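Local coordinates for flagellar regulatory protein C (Vibrio cholerae, PDB 4QHS), which probably uses ATP hydrolysis by its heptameric AAA+ domain to activate sigma-54-dependent transcription of flagellar genes, at residues S49-M54 with L183-L188; A84-Y89 with G103-A108; G111-D116 with L149-L154; N200-R205 with E236-V241. All coordinates share one frame; numbering follows the deposited sequence.

Overall arrangement
The four contacts follow the AAA+ subunit from its sheet to its lid. Contact 3 joins two inner strands of the parallel sheet, and contact 1 sets the P-loop against the chain leaving edge strand 182-184; their centres lie 18 Å apart, their nearest atoms about 5 Å. Contact 2, where two short helices meet, touches contact 3: K104 CB packs on I113 CD1 at 3.6 Å. Contact 4, between lid helices, is centred 16 Å from contact 1 but 34 Å from contact 2, on the other side of the chain's centre. Contacts 1 and 3 carry the Walker A and Walker B motifs, which in this family line the nucleotide site, empty here.

Contact 1: S49-M54 with L183-L188; sequences SGKEVM and LTWPAL
Where the end of the P-loop (Walker A motif) and the start of helix 51-61 meet the chain running out of edge strand 182-184, the backbones of S49 and A187 approach to 6.5 Å between CA atoms, those of K51 and W185 to 7.2 Å. W185 fills this gap. Its CG lies anti to the backbone N (chi1 -163°), which turns the indole toward the loop and presents its nitrogen edge to S49. There W185 NE1 gives a weak hydrogen bond to S49 O, 2.9 Å long but bent to 119° at the hydrogen, with the oxygen near the ring plane. S49 OG sits 3.6 Å from W185 CD1, while its own hydrogen bond goes to P46 O. The Walker A lysine, K51, brings only its aliphatic stem near the indole; in this nucleotide-free state its NZ is bonded to I43 O and G45 O. At the benzene end M54 makes a Met-aromatic contact, its SD 5.0 Å from the six-membered ring centroid and oblique to the ring normal. The methionine chain bends about its CB-CG and CG-SD bonds, and its methyl wedges between two partners: M54 CE stands 3.6 Å from W185 CE3 and 3.7 Å from L183 CD1.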
loop_
_atom_site.group_PDB
_atom_site.type_symbol
_atom_site.label_atom_id
_atom_site.label_comp_id
_atom_site.label_asym_id
_atom_site.label_seq_id
_atom_site.Cartn_x
_atom_site.Cartn_y
_atom_site.Cartn_z
ATOM N N SER A 49 -36.489 20.477 -0.346
ATOM C CA SER A 49 -37.292 21.537 -0.921
ATOM C C SER A 49 -38.666 21.001 -1.300
ATOM O O SER A 49 -39.287 21.494 -2.225
ATOM C CB SER A 49 -36.597 22.136 -2.149
ATOM O OG SER A 49 -36.601 21.237 -3.250
ATOM N N GLY A 50 -39.123 19.973 -0.589
ATOM C CA GLY A 50 -40.446 19.407 -0.802
ATOM C C GLY A 50 -40.634 18.492 -2.004
ATOM O O GLY A 50 -41.769 18.206 -2.380
ATOM N N LYS A 51 -39.537 18.020 -2.598
ATOM C CA LYS A 51 -39.597 17.161 -3.786
ATOM C C LYS A 51 -40.353 15.866 -3.576
ATOM O O LYS A 51 -40.949 15.321 -4.509
ATOM C CB LYS A 51 -38.197 16.783 -4.258
ATOM C CG LYS A 51 -37.446 17.825 -5.038
ATOM C CD LYS A 51 -36.196 17.182 -5.614
ATOM C CE LYS A 51 -35.177 18.215 -5.999
ATOM N NZ LYS A 51 -34.038 17.607 -6.725
ATOM N N GLU A 52 -40.277 15.356 -2.353
ATOM C CA GLU A 52 -40.735 14.011 -2.036
ATOM C C GLU A 52 -42.214 13.821 -2.353
ATOM O O GLU A 52 -42.649 12.717 -2.692
ATOM C CB GLU A 52 -40.463 13.698 -0.560
ATOM C CG GLU A 52 -41.269 14.537 0.443
ATOM C CD GLU A 52 -40.678 15.916 0.708
ATOM O OE1 GLU A 52 -39.777 16.341 -0.044
ATOM O OE2 GLU A 52 -41.112 16.574 1.680
ATOM N N VAL A 53 -42.979 14.905 -2.270
ATOM C CA VAL A 53 -44.419 14.816 -2.442
ATOM C C VAL A 53 -44.842 14.989 -3.901
ATOM O O VAL A 53 -45.845 14.416 -4.329
ATOM C CB VAL A 53 -45.154 15.858 -1.556
ATOM C CG1 VAL A 53 -44.843 15.614 -0.082
ATOM C CG2 VAL A 53 -44.799 17.285 -1.966
ATOM N N MET A 54 -44.076 15.772 -4.657
ATOM C CA MET A 54 -44.336 15.983 -6.079
ATOM C C MET A 54 -44.323 14.654 -6.833
ATOM O O MET A 54 -45.147 14.409 -7.718
ATOM C CB MET A 54 -43.302 16.947 -6.663
ATOM C CG MET A 54 -42.902 16.664 -8.098
ATOM S SD MET A 54 -43.726 17.712 -9.290
ATOM C CE MET A 54 -42.314 18.592 -9.941
ATOM N N LEU A 183 -38.168 18.337 -14.389
ATOM C CA LEU A 183 -38.911 19.357 -13.722
ATOM C C LEU A 183 -38.055 19.943 -12.635
ATOM O O LEU A 183 -37.650 19.272 -11.724
ATOM C CB LEU A 183 -40.185 18.784 -13.144
ATOM C CG LEU A 183 -41.125 18.164 -14.164
ATOM C CD1 LEU A 183 -42.282 17.595 -13.509
ATOM C CD2 LEU A 183 -41.563 19.218 -15.082
ATOM N N THR A 184 -37.786 21.220 -12.742
ATOM C CA THR A 184 -36.942 21.866 -11.793
ATOM C C THR A 184 -37.752 22.595 -10.733
ATOM O O THR A 184 -38.357 23.602 -10.972
ATOM C CB THR A 184 -35.957 22.793 -12.476
ATOM O OG1 THR A 184 -35.139 22.047 -13.365
ATOM C CG2 THR A 184 -35.091 23.438 -11.462
ATOM N N TRP A 185 -37.727 22.046 -9.541
ATOM C CA TRP A 185 -38.461 22.539 -8.413
ATOM C C TRP A 185 -37.643 23.576 -7.666
ATOM O O TRP A 185 -36.818 23.234 -6.855
ATOM C CB TRP A 185 -38.729 21.357 -7.516
ATOM C CG TRP A 185 -39.743 21.566 -6.571
ATOM C CD1 TRP A 185 -39.582 21.743 -5.257
ATOM C CD2 TRP A 185 -41.130 21.632 -6.821
ATOM N NE1 TRP A 185 -40.782 21.922 -4.653
ATOM C CE2 TRP A 185 -41.756 21.868 -5.603
ATOM C CE3 TRP A 185 -41.908 21.532 -7.963
ATOM C CZ2 TRP A 185 -43.118 21.987 -5.488
ATOM C CZ3 TRP A 185 -43.249 21.656 -7.845
ATOM C CH2 TRP A 185 -43.846 21.875 -6.625
ATOM N N PRO A 186 -37.872 24.848 -7.937
ATOM C CA PRO A 186 -37.021 25.926 -7.446
ATOM C C PRO A 186 -36.896 26.056 -5.933
ATOM O O PRO A 186 -37.651 25.521 -5.168
ATOM C CB PRO A 186 -37.720 27.150 -7.992
ATOM C CG PRO A 186 -39.138 26.785 -7.964
ATOM C CD PRO A 186 -39.259 25.302 -8.056
ATOM N N ALA A 187 -35.891 26.793 -5.520
ATOM C CA ALA A 187 -35.646 26.991 -4.121
ATOM C C ALA A 187 -36.687 27.923 -3.553
ATOM O O ALA A 187 -37.261 28.698 -4.272
ATOM C CB ALA A 187 -34.294 27.542 -3.922
ATOM N N LEU A 188 -36.925 27.822 -2.261
ATOM C CA LEU A 188 -37.959 28.577 -1.591
ATOM C C LEU A 188 -37.943 30.072 -1.853
ATOM O O LEU A 188 -38.965 30.674 -2.012
ATOM C CB LEU A 188 -37.869 28.332 -0.104
ATOM C CG LEU A 188 -39.173 28.162 0.630
ATOM C CD1 LEU A 188 -40.140 27.623 -0.328
ATOM C CD2 LEU A 188 -39.009 27.245 1.794
#

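Contact 2: A84-Y89 with G103-A108; sequences ATLFGY and GKFEQA
With chi1 at -75°, F105 swings its ring back beside its own backbone N and toward L86, whose CB points off the contact but whose chi1 of -98° returns one methyl to meet it. The pair bridges two helices arranged end to start, the last turn of helix 82-87 against the N-terminus of helix 104-107, on either side of the excursion that carries the GAFTGA motif of sigma-54 activators. L86 CD2 touches F105 CE2 at 3.6 Å, the two side chains crossing at a slant; L115 and L129 pack around them. The direct polar join is made by backbone. K104 N is shared by two carbonyls of the preceding helix end: it bonds T85 O at 3.1 Å, in the carbonyl plane, and L86 O more weakly at the same length. G103, at the N-cap, packs its bare CA against these carbonyls, 3.4 Å from T85 O, and the CA of G88 lies only 3.8 Å from the CA of G103. E106, three residues on, accepts a hydrogen bond from G103 N, and its carboxylate also forms a salt bridge with R140. Water bridges both helix ends, one molecule linking L86 O to E106 N and another linking F87 O to E106 OE1. The bond from G103 N to E106 OE1 is 3.0 Å long and enters from above the carboxylate plane, 64° out of it.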
loop_
_atom_site.group_PDB
_atom_site.type_symbol
_atom_site.label_atom_id
_atom_site.label_comp_id
_atom_site.label_asym_id
_atom_site.label_seq_id
_atom_site.Cartn_x
_atom_site.Cartn_y
_atom_site.Cartn_z
ATOM N N ALA A 84 -27.504 -3.724 -3.196
ATOM C CA ALA A 84 -28.245 -4.896 -2.724
ATOM C C ALA A 84 -29.730 -4.570 -2.512
ATOM O O ALA A 84 -30.612 -5.380 -2.821
ATOM C CB ALA A 84 -27.644 -5.431 -1.453
ATOM N N THR A 85 -30.007 -3.386 -1.984
ATOM C CA THR A 85 -31.384 -2.990 -1.729
ATOM C C THR A 85 -32.143 -2.807 -3.041
ATOM O O THR A 85 -33.259 -3.286 -3.192
ATOM C CB THR A 85 -31.446 -1.705 -0.929
ATOM O OG1 THR A 85 -30.706 -0.705 -1.626
ATOM C CG2 THR A 85 -30.792 -1.909 0.400
ATOM N N LEU A 86 -31.513 -2.146 -4.001
ATOM C CA LEU A 86 -32.139 -1.908 -5.305
ATOM C C LEU A 86 -32.465 -3.189 -6.077
ATOM O O LEU A 86 -33.591 -3.363 -6.566
ATOM C CB LEU A 86 -31.234 -1.021 -6.168
ATOM C CG LEU A 86 -31.611 0.458 -6.162
ATOM C CD1 LEU A 86 -30.616 1.276 -6.985
ATOM C CD2 LEU A 86 -33.052 0.672 -6.660
ATOM N N PHE A 87 -31.478 -4.079 -6.180
ATOM C CA PHE A 87 -31.585 -5.259 -7.033
ATOM C C PHE A 87 -31.959 -6.523 -6.281
ATOM O O PHE A 87 -32.412 -7.497 -6.882
ATOM C CB PHE A 87 -30.266 -5.471 -7.779
ATOM C CG PHE A 87 -29.954 -4.365 -8.724
ATOM C CD1 PHE A 87 -30.553 -4.312 -9.967
ATOM C CD2 PHE A 87 -29.096 -3.349 -8.359
ATOM C CE1 PHE A 87 -30.285 -3.269 -10.840
ATOM C CE2 PHE A 87 -28.823 -2.310 -9.233
ATOM C CZ PHE A 87 -29.419 -2.270 -10.469
ATOM N N GLY A 88 -31.777 -6.514 -4.967
ATOM C CA GLY A 88 -32.037 -7.701 -4.182
ATOM C C GLY A 88 -30.876 -8.652 -4.391
ATOM O O GLY A 88 -29.974 -8.372 -5.176
ATOM N N TYR A 89 -30.909 -9.791 -3.711
ATOM C CA TYR A 89 -29.797 -10.717 -3.749
ATOM C C TYR A 89 -30.228 -12.113 -3.340
ATOM O O TYR A 89 -31.293 -12.314 -2.747
ATOM C CB TYR A 89 -28.663 -10.236 -2.838
ATOM C CG TYR A 89 -29.112 -9.859 -1.437
ATOM C CD1 TYR A 89 -29.576 -8.573 -1.159
ATOM C CD2 TYR A 89 -29.082 -10.788 -0.398
ATOM C CE1 TYR A 89 -29.990 -8.220 0.117
ATOM C CE2 TYR A 89 -29.499 -10.445 0.882
ATOM C CZ TYR A 89 -29.948 -9.156 1.134
ATOM O OH TYR A 89 -30.352 -8.798 2.400
ATOM N N GLY A 103 -35.529 -7.075 -4.404
ATOM C CA GLY A 103 -35.191 -5.685 -4.562
ATOM C C GLY A 103 -36.360 -4.730 -4.546
ATOM O O GLY A 103 -37.500 -5.121 -4.532
ATOM N N LYS A 104 -36.040 -3.455 -4.588
ATOM C CA LYS A 104 -37.029 -2.422 -4.675
ATOM C C LYS A 104 -37.750 -2.427 -5.987
ATOM O O LYS A 104 -38.903 -2.123 -6.033
ATOM C CB LYS A 104 -36.402 -1.069 -4.471
ATOM C CG LYS A 104 -35.804 -0.874 -3.140
ATOM C CD LYS A 104 -36.816 -0.827 -2.080
ATOM C CE LYS A 104 -36.610 0.405 -1.282
ATOM N NZ LYS A 104 -36.814 0.185 0.156
ATOM N N PHE A 105 -37.083 -2.821 -7.045
ATOM C CA PHE A 105 -37.751 -2.904 -8.310
ATOM C C PHE A 105 -38.808 -3.973 -8.295
ATOM O O PHE A 105 -39.821 -3.813 -8.890
ATOM C CB PHE A 105 -36.756 -3.142 -9.436
ATOM C CG PHE A 105 -35.974 -1.941 -9.805
ATOM C CD1 PHE A 105 -36.554 -0.918 -10.475
ATOM C CD2 PHE A 105 -34.668 -1.833 -9.478
ATOM C CE1 PHE A 105 -35.846 0.161 -10.799
ATOM C CE2 PHE A 105 -33.976 -0.747 -9.808
ATOM C CZ PHE A 105 -34.561 0.244 -10.467
ATOM N N GLU A 106 -38.550 -5.065 -7.605
ATOM C CA GLU A 106 -39.530 -6.139 -7.454
ATOM C C GLU A 106 -40.755 -5.674 -6.672
ATOM O O GLU A 106 -41.890 -5.954 -7.059
ATOM C CB GLU A 106 -38.927 -7.357 -6.751
ATOM C CG GLU A 106 -37.901 -8.149 -7.528
ATOM C CD GLU A 106 -37.297 -9.267 -6.677
ATOM O OE1 GLU A 106 -36.073 -9.218 -6.407
ATOM O OE2 GLU A 106 -38.055 -10.181 -6.263
ATOM N N GLN A 107 -40.532 -4.946 -5.606
ATOM C CA GLN A 107 -41.615 -4.485 -4.791
ATOM C C GLN A 107 -42.480 -3.465 -5.471
ATOM O O GLN A 107 -43.573 -3.253 -5.053
ATOM C CB GLN A 107 -41.098 -3.877 -3.517
ATOM C CG GLN A 107 -40.422 -4.822 -2.626
ATOM C CD GLN A 107 -39.585 -4.116 -1.629
ATOM O OE1 GLN A 107 -40.076 -3.364 -0.818
ATOM N NE2 GLN A 107 -38.312 -4.335 -1.690
ATOM N N ALA A 108 -41.968 -2.835 -6.510
ATOM C CA ALA A 108 -42.630 -1.725 -7.178
ATOM C C ALA A 108 -43.381 -2.216 -8.388
ATOM O O ALA A 108 -43.931 -1.419 -9.159
ATOM C CB ALA A 108 -41.618 -0.650 -7.589
HETATM O O HOH W 1 -35.305 -5.037 -7.568
HETATM O O HOH W 2 -34.470 -8.044 -8.258
#

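Contact 3: G111-D116 with L149-L154; sequences GTILLD and LDVRVL
T112 and R152 lie side by side and point the same way from neighbouring parallel strands, T112 OG1 standing 3.7 Å from R152 CB. A water bonds both T112 OG1 and R152 NH1; the hydroxyl is also bonded to H59, and the guanidinium reaches the carbonyls of A39 and V34, which would keep a buried charge in polar company. On the same face T112 CG2, anti to its backbone N (chi1 of OG1 -62°), slants across L154 and meets its CG at 3.7 Å. Across the two segments the I113 face is aliphatic; the F105 ring also packs on I113. I113 CG2 touches two valines of the second strand, both on one side of it, 3.7 Å from V151 CG1 and 4.0 Å from V153 CG2. L115 CD1 slants across V153 and meets CG1 at 4.1 Å. Four backbone bonds fix this register: R152 N to G111 O, I113 N to R152 O, L154 N to I113 O, and L115 N to L154 O. Further along the same partner strand, D116 OD1 bonds T156 OG1. The hydrophobic run ending in D116 is the Walker B strand, set inside the five-stranded parallel sheet of the AAA+ fold, order 2-3-4-1-5.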
loop_
_atom_site.group_PDB
_atom_site.type_symbol
_atom_site.label_atom_id
_atom_site.label_comp_id
_atom_site.label_asym_id
_atom_site.label_seq_id
_atom_site.Cartn_x
_atom_site.Cartn_y
_atom_site.Cartn_z
ATOM N N GLY A 111 -46.282 -0.756 -10.227
ATOM C CA GLY A 111 -46.406 0.583 -9.671
ATOM C C GLY A 111 -45.330 1.585 -10.072
ATOM O O GLY A 111 -45.032 1.755 -11.255
ATOM N N THR A 112 -44.758 2.259 -9.076
ATOM C CA THR A 112 -43.790 3.333 -9.308
ATOM C C THR A 112 -42.636 3.262 -8.336
ATOM O O THR A 112 -42.825 2.967 -7.146
ATOM C CB THR A 112 -44.451 4.728 -9.179
ATOM O OG1 THR A 112 -45.462 4.858 -10.171
ATOM C CG2 THR A 112 -43.440 5.832 -9.372
ATOM N N ILE A 113 -41.431 3.487 -8.808
ATOM C CA ILE A 113 -40.295 3.588 -7.925
ATOM C C ILE A 113 -39.694 4.973 -8.007
ATOM O O ILE A 113 -39.600 5.538 -9.054
ATOM C CB ILE A 113 -39.251 2.500 -8.181
ATOM C CG1 ILE A 113 -38.186 2.515 -7.096
ATOM C CG2 ILE A 113 -38.595 2.693 -9.468
ATOM C CD1 ILE A 113 -37.398 1.271 -7.000
ATOM N N LEU A 114 -39.338 5.514 -6.861
ATOM C CA LEU A 114 -38.678 6.778 -6.761
ATOM C C LEU A 114 -37.239 6.586 -6.367
ATOM O O LEU A 114 -36.951 6.066 -5.337
ATOM C CB LEU A 114 -39.363 7.662 -5.745
ATOM C CG LEU A 114 -38.572 8.859 -5.254
ATOM C CD1 LEU A 114 -38.193 9.747 -6.371
ATOM C CD2 LEU A 114 -39.382 9.598 -4.298
ATOM N N LEU A 115 -36.334 7.013 -7.217
ATOM C CA LEU A 115 -34.939 6.930 -6.910
ATOM C C LEU A 115 -34.426 8.288 -6.526
ATOM O O LEU A 115 -34.042 9.054 -7.355
ATOM C CB LEU A 115 -34.172 6.397 -8.090
ATOM C CG LEU A 115 -34.688 5.110 -8.669
ATOM C CD1 LEU A 115 -34.069 4.951 -9.967
ATOM C CD2 LEU A 115 -34.339 3.976 -7.803
ATOM N N ASP A 116 -34.443 8.563 -5.240
ATOM C CA ASP A 116 -34.116 9.843 -4.695
ATOM C C ASP A 116 -32.627 10.016 -4.664
ATOM O O ASP A 116 -31.921 9.137 -4.284
ATOM C CB ASP A 116 -34.656 9.922 -3.291
ATOM C CG ASP A 116 -35.394 11.167 -3.023
ATOM O OD1 ASP A 116 -35.109 12.192 -3.625
ATOM O OD2 ASP A 116 -36.261 11.132 -2.162
ATOM N N LEU A 149 -40.047 -6.786 -15.557
ATOM C CA LEU A 149 -40.493 -5.626 -14.822
ATOM C C LEU A 149 -41.542 -4.803 -15.530
ATOM O O LEU A 149 -41.568 -4.727 -16.722
ATOM C CB LEU A 149 -39.310 -4.739 -14.518
ATOM C CG LEU A 149 -38.393 -5.147 -13.390
ATOM C CD1 LEU A 149 -37.307 -4.165 -13.225
ATOM C CD2 LEU A 149 -39.177 -5.237 -12.133
ATOM N N ASP A 150 -42.398 -4.180 -14.752
ATOM C CA ASP A 150 -43.431 -3.262 -15.220
ATOM C C ASP A 150 -43.515 -2.128 -14.198
ATOM O O ASP A 150 -44.394 -2.124 -13.335
ATOM C CB ASP A 150 -44.782 -3.970 -15.367
ATOM C CG ASP A 150 -45.929 -3.008 -15.732
ATOM O OD1 ASP A 150 -45.712 -2.061 -16.519
ATOM O OD2 ASP A 150 -47.056 -3.206 -15.223
ATOM N N VAL A 151 -42.573 -1.198 -14.280
ATOM C CA VAL A 151 -42.347 -0.216 -13.225
ATOM C C VAL A 151 -42.046 1.183 -13.797
ATOM O O VAL A 151 -41.197 1.345 -14.669
ATOM C CB VAL A 151 -41.169 -0.651 -12.296
ATOM C CG1 VAL A 151 -40.847 0.430 -11.265
ATOM C CG2 VAL A 151 -41.471 -1.983 -11.603
ATOM N N ARG A 152 -42.758 2.183 -13.291
ATOM C CA ARG A 152 -42.556 3.567 -13.681
ATOM C C ARG A 152 -41.455 4.151 -12.815
ATOM O O ARG A 152 -41.464 3.999 -11.586
ATOM C CB ARG A 152 -43.853 4.373 -13.518
ATOM C CG ARG A 152 -43.972 5.605 -14.411
ATOM C CD ARG A 152 -43.727 6.908 -13.667
ATOM N NE ARG A 152 -43.756 8.049 -14.587
ATOM C CZ ARG A 152 -44.842 8.759 -14.887
ATOM N NH1 ARG A 152 -46.011 8.465 -14.329
ATOM N NH2 ARG A 152 -44.760 9.776 -15.744
ATOM N N VAL A 153 -40.505 4.819 -13.446
ATOM C CA VAL A 153 -39.377 5.369 -12.717
ATOM C C VAL A 153 -39.469 6.881 -12.535
ATOM O O VAL A 153 -39.660 7.636 -13.493
ATOM C CB VAL A 153 -38.059 5.042 -13.415
ATOM C CG1 VAL A 153 -36.936 5.827 -12.784
ATOM C CG2 VAL A 153 -37.793 3.548 -13.335
ATOM N N LEU A 154 -39.352 7.297 -11.284
ATOM C CA LEU A 154 -39.157 8.685 -10.931
ATOM C C LEU A 154 -37.779 8.785 -10.299
ATOM O O LEU A 154 -37.362 7.867 -9.589
ATOM C CB LEU A 154 -40.240 9.187 -9.963
ATOM C CG LEU A 154 -41.721 8.957 -10.279
ATOM C CD1 LEU A 154 -42.559 9.537 -9.169
ATOM C CD2 LEU A 154 -42.123 9.556 -11.598
HETATM O O HOH W 3 -46.717 6.705 -12.095
#

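Contact 4: N200-R205 with E236-V241; sequences NHLIER and ELDNVV
L202 meets three residues of helix 233-247 at once. One methyl, CD1, rests against L237, 4.0 Å from its CG; CB lies at the same distance from V241 CG1; and the second methyl, CD2, presses on the carboxylate of D238, 3.1 Å from OD2. That last approach is tight for a methyl group beside a carboxylate oxygen, and it is a packing contact rather than a bond. I203 adds the other close pair, with its CG1 3.5 Å from V241 CG1. The same valine methyl therefore touches two successive residues of helix 195-208.

Torsions account for this spread. The CG of L202 is anti to its carbonyl carbon (chi1 -74°), which directs both methyls across the gap, whereas V241 extends CG1 anti to its backbone N (chi1 176°) toward L202 and I203. Behind these side chains the two helix axes approach to 9.9 Å and cross at -57°, so that contact is gathered round one crossing point of the helical lid subdomain. Further out, V214 and P215 cover I203, and E236 is held by G232 N and Y228 OH. N239, pointing away from helix 195-208, bonds through ND2 to Y176 O of a neighbouring subunit, which places helix 233-247 at the ring interface as well.

R205 NE remains 5.4 Å from D238 OD2, so the probably opposite charges are near but not in contact. Cohesion across these segments thus rests chiefly on aliphatic packing, with at most a long-range electrostatic contribution at its border.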
loop_
_atom_site.group_PDB
_atom_site.type_symbol
_atom_site.label_atom_id
_atom_site.label_comp_id
_atom_site.label_asym_id
_atom_site.label_seq_id
_atom_site.Cartn_x
_atom_site.Cartn_y
_atom_site.Cartn_z
ATOM N N ASN A 200 -48.391 27.166 7.282
ATOM C CA ASN A 200 -49.593 26.780 7.965
ATOM C C ASN A 200 -49.802 25.295 7.897
ATOM O O ASN A 200 -50.225 24.680 8.837
ATOM C CB ASN A 200 -50.787 27.526 7.388
ATOM C CG ASN A 200 -50.928 28.907 7.946
ATOM O OD1 ASN A 200 -51.182 29.081 9.109
ATOM N ND2 ASN A 200 -50.779 29.890 7.114
ATOM N N HIS A 201 -49.498 24.711 6.763
ATOM C CA HIS A 201 -49.679 23.288 6.612
ATOM C C HIS A 201 -48.879 22.544 7.654
ATOM O O HIS A 201 -49.333 21.584 8.242
ATOM C CB HIS A 201 -49.261 22.845 5.222
ATOM C CG HIS A 201 -49.739 21.480 4.866
ATOM N ND1 HIS A 201 -49.011 20.346 5.129
ATOM C CD2 HIS A 201 -50.883 21.064 4.284
ATOM C CE1 HIS A 201 -49.683 19.291 4.722
ATOM N NE2 HIS A 201 -50.820 19.700 4.199
ATOM N N LEU A 202 -47.669 23.014 7.872
ATOM C CA LEU A 202 -46.787 22.428 8.849
ATOM C C LEU A 202 -47.411 22.540 10.202
ATOM O O LEU A 202 -47.427 21.604 10.969
ATOM C CB LEU A 202 -45.467 23.142 8.837
ATOM C CG LEU A 202 -44.637 22.782 7.638
ATOM C CD1 LEU A 202 -43.528 23.735 7.487
ATOM C CD2 LEU A 202 -44.127 21.425 7.842
ATOM N N ILE A 203 -47.953 23.700 10.491
ATOM C CA ILE A 203 -48.620 23.871 11.747
ATOM C C ILE A 203 -49.845 23.012 11.791
ATOM O O ILE A 203 -50.139 22.404 12.792
ATOM C CB ILE A 203 -49.032 25.292 11.943
ATOM C CG1 ILE A 203 -47.826 26.187 11.826
ATOM C CG2 ILE A 203 -49.583 25.477 13.270
ATOM C CD1 ILE A 203 -47.923 27.363 12.651
ATOM N N GLU A 204 -50.571 22.974 10.694
ATOM C CA GLU A 204 -51.792 22.215 10.639
ATOM C C GLU A 204 -51.485 20.736 10.716
ATOM O O GLU A 204 -52.092 20.014 11.469
ATOM C CB GLU A 204 -52.546 22.560 9.362
ATOM C CG GLU A 204 -53.429 21.469 8.796
ATOM C CD GLU A 204 -54.562 22.018 7.958
ATOM O OE1 GLU A 204 -55.423 21.235 7.516
ATOM O OE2 GLU A 204 -54.585 23.239 7.745
ATOM N N ARG A 205 -50.522 20.297 9.930
ATOM C CA ARG A 205 -50.140 18.901 9.886
ATOM C C ARG A 205 -49.715 18.341 11.229
ATOM O O ARG A 205 -49.902 17.171 11.515
ATOM C CB ARG A 205 -49.001 18.752 8.897
ATOM C CG ARG A 205 -47.745 18.153 9.447
ATOM C CD ARG A 205 -46.829 17.784 8.293
ATOM N NE ARG A 205 -45.649 17.051 8.719
ATOM C CZ ARG A 205 -45.481 15.740 8.582
ATOM N NH1 ARG A 205 -46.413 14.992 8.019
ATOM N NH2 ARG A 205 -44.365 15.177 9.005
ATOM N N GLU A 236 -35.495 23.866 6.563
ATOM C CA GLU A 236 -35.203 24.925 7.483
ATOM C C GLU A 236 -36.512 25.462 7.976
ATOM O O GLU A 236 -36.649 25.750 9.120
ATOM C CB GLU A 236 -34.383 26.016 6.821
ATOM C CG GLU A 236 -33.981 27.115 7.738
ATOM C CD GLU A 236 -33.038 28.113 7.111
ATOM O OE1 GLU A 236 -33.002 28.254 5.901
ATOM O OE2 GLU A 236 -32.316 28.777 7.833
ATOM N N LEU A 237 -37.484 25.562 7.098
ATOM C CA LEU A 237 -38.765 26.125 7.453
ATOM C C LEU A 237 -39.436 25.223 8.440
ATOM O O LEU A 237 -39.990 25.670 9.407
ATOM C CB LEU A 237 -39.638 26.325 6.227
ATOM C CG LEU A 237 -41.067 26.768 6.463
ATOM C CD1 LEU A 237 -41.066 28.112 7.092
ATOM C CD2 LEU A 237 -41.805 26.835 5.189
ATOM N N ASP A 238 -39.348 23.940 8.188
ATOM C CA ASP A 238 -39.909 22.983 9.083
ATOM C C ASP A 238 -39.319 23.193 10.446
ATOM O O ASP A 238 -40.022 23.208 11.413
ATOM C CB ASP A 238 -39.649 21.576 8.607
ATOM C CG ASP A 238 -40.804 20.671 8.849
ATOM O OD1 ASP A 238 -41.238 20.558 9.990
ATOM O OD2 ASP A 238 -41.291 20.058 7.901
ATOM N N ASN A 239 -38.024 23.383 10.511
ATOM C CA ASN A 239 -37.399 23.650 11.775
ATOM C C ASN A 239 -37.959 24.872 12.471
ATOM O O ASN A 239 -38.244 24.825 13.635
ATOM C CB ASN A 239 -35.899 23.809 11.618
ATOM C CG ASN A 239 -35.161 22.530 11.799
ATOM O OD1 ASN A 239 -35.745 21.475 11.852
ATOM N ND2 ASN A 239 -33.865 22.619 11.889
ATOM N N VAL A 240 -38.073 25.970 11.751
ATOM C CA VAL A 240 -38.456 27.217 12.341
ATOM C C VAL A 240 -39.882 27.124 12.857
ATOM O O VAL A 240 -40.190 27.556 13.933
ATOM C CB VAL A 240 -38.312 28.325 11.315
ATOM C CG1 VAL A 240 -38.976 29.574 11.768
ATOM C CG2 VAL A 240 -36.878 28.572 11.013
ATOM N N VAL A 241 -40.746 26.522 12.076
ATOM C CA VAL A 241 -42.119 26.394 12.458
ATOM C C VAL A 241 -42.298 25.536 13.674
ATOM O O VAL A 241 -43.015 25.880 14.558
ATOM C CB VAL A 241 -42.939 25.837 11.335
ATOM C CG1 VAL A 241 -44.330 25.635 11.794
ATOM C CG2 VAL A 241 -42.927 26.778 10.194
#